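Side-chain contact in Lmo0812 protein (Listeria monocytogenes serovar 1/2a, PDB 4YF1), which is a putative HD-domain pyrophosphohydrolase, possibly acting as a guanosine-3',5'-bis(diphosphate) 3'-diphosphatase: residues Arg145-Asp148 with Leu149-Tyr153. Sequence-based numbering, arbitrary orientation.
Sequences RGYD and LQKWY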
# COMPACT_ATOMS: atom_id res chain seq x y z
N ARG A 145 25.26 -12.78 4.47
CA ARG A 145 25.66 -12.52 5.86
C ARG A 145 26.09 -13.82 6.57
O ARG A 145 26.38 -13.82 7.76
CB ARG A 145 24.47 -11.89 6.63
CG ARG A 145 24.89 -10.76 7.54
CD ARG A 145 25.48 -9.61 6.74
NE ARG A 145 24.64 -9.31 5.57
CZ ARG A 145 25.08 -8.86 4.39
NH1 ARG A 145 26.40 -8.71 4.13
NH2 ARG A 145 24.19 -8.65 3.41
N GLY A 146 26.07 -14.94 5.84
CA GLY A 146 26.46 -16.22 6.41
C GLY A 146 25.33 -16.95 7.09
O GLY A 146 24.39 -16.34 7.63
N TYR A 147 25.45 -18.28 7.08
CA TYR A 147 24.44 -19.15 7.68
C TYR A 147 24.18 -18.95 9.18
O TYR A 147 23.01 -18.88 9.62
CB TYR A 147 24.86 -20.60 7.44
CG TYR A 147 23.91 -21.64 8.00
CD1 TYR A 147 22.84 -22.09 7.24
CD2 TYR A 147 24.08 -22.16 9.28
CE1 TYR A 147 21.96 -23.05 7.73
CE2 TYR A 147 23.21 -23.12 9.79
CZ TYR A 147 22.15 -23.57 9.00
OH TYR A 147 21.28 -24.53 9.48
N ASP A 148 25.25 -18.88 9.97
CA ASP A 148 25.12 -18.78 11.41
C ASP A 148 24.28 -17.57 11.83
O ASP A 148 23.32 -17.71 12.64
CB ASP A 148 26.49 -18.69 12.08
CG ASP A 148 27.34 -19.92 11.85
OD1 ASP A 148 26.84 -20.96 11.42
OD2 ASP A 148 28.54 -19.82 12.15
N LEU A 149 24.60 -16.41 11.24
CA LEU A 149 23.92 -15.17 11.57
C LEU A 149 22.46 -15.19 11.12
O LEU A 149 21.57 -14.73 11.87
CB LEU A 149 24.66 -13.96 10.97
CG LEU A 149 25.84 -13.42 11.77
CD1 LEU A 149 26.48 -12.26 11.02
CD2 LEU A 149 25.41 -12.96 13.17
N GLN A 150 22.21 -15.69 9.91
CA GLN A 150 20.83 -15.83 9.41
C GLN A 150 20.02 -16.81 10.24
O GLN A 150 18.83 -16.58 10.48
CB GLN A 150 20.79 -16.17 7.92
CG GLN A 150 21.18 -14.99 7.05
CD GLN A 150 20.13 -13.89 6.99
OE1 GLN A 150 19.13 -13.94 7.69
NE2 GLN A 150 20.39 -12.88 6.18
N LYS A 151 20.66 -17.87 10.69
CA LYS A 151 19.99 -18.81 11.59
C LYS A 151 19.65 -18.18 12.92
O LYS A 151 18.48 -18.29 13.40
CB LYS A 151 20.86 -20.00 11.82
CG LYS A 151 20.32 -21.05 12.78
CD LYS A 151 21.15 -22.32 12.56
CE LYS A 151 20.79 -23.45 13.50
NZ LYS A 151 21.43 -23.29 14.84
N TRP A 152 20.63 -17.47 13.50
CA TRP A 152 20.44 -16.81 14.78
C TRP A 152 19.26 -15.83 14.69
O TRP A 152 18.45 -15.76 15.59
CB TRP A 152 21.71 -16.07 15.22
CG TRP A 152 21.48 -14.99 16.25
CD1 TRP A 152 21.33 -15.14 17.60
CD2 TRP A 152 21.35 -13.59 15.99
NE1 TRP A 152 21.13 -13.91 18.19
CE2 TRP A 152 21.14 -12.95 17.22
CE3 TRP A 152 21.41 -12.81 14.83
CZ2 TRP A 152 20.98 -11.57 17.32
CZ3 TRP A 152 21.26 -11.43 14.92
CH2 TRP A 152 21.05 -10.83 16.16
N TYR A 153 19.21 -15.09 13.60
CA TYR A 153 18.18 -14.06 13.39
C TYR A 153 16.76 -14.62 13.27
O TYR A 153 15.85 -14.24 14.02
CB TYR A 153 18.56 -13.22 12.15
CG TYR A 153 17.55 -12.19 11.75
CD1 TYR A 153 16.91 -11.41 12.70
CD2 TYR A 153 17.29 -11.91 10.40
CE1 TYR A 153 16.00 -10.44 12.34
CE2 TYR A 153 16.37 -10.91 10.03
CZ TYR A 153 15.74 -10.20 11.01
OH TYR A 153 14.85 -9.16 10.70
O HOH W 1 26.95 -15.80 9.67
O HOH W 2 22.44 -12.56 3.95
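Tyr147 O accepts the backbone N-H of Lys151 at 2.8 Å. This bond belongs to the first turn of helix 147-160, in the all-helical HD-domain chain. Gly146 is the N-cap, and its O takes the N-H of Gln150 in a longer bond of 3.2 Å. The next i to i+4 bond runs from Trp152 N to Asp148 O.

Two waters tie the start of the helix to Arg145. One water donates to Arg145 O and accepts from Leu149 N at 2.9 Å, and thus satisfies an N-H of the first turn. The other accepts from Arg145 N and from Gln150 NE2. The Gln150 chain is bent at chi2 (-73°), which turns its amide back toward Arg145.

Leu149 CD1 packs 3.6 Å from Arg145 O and 4.1 Å from Arg145 CG. On another side of the helix, Tyr147 and Lys151 meet obliquely. Lys151 CG lies anti to the backbone N (chi1 178°), and the chain runs extended as far as CE, which carries CD to the Tyr147 ring. That ring also meets the ring of Trp140, while Gln150 touches Trp95, Phe143 and Phe185. The contact lies at the surface. In the Tyr147-Lys151 pair, Lys151 CD comes within 3.5 Å of Tyr147 CE2.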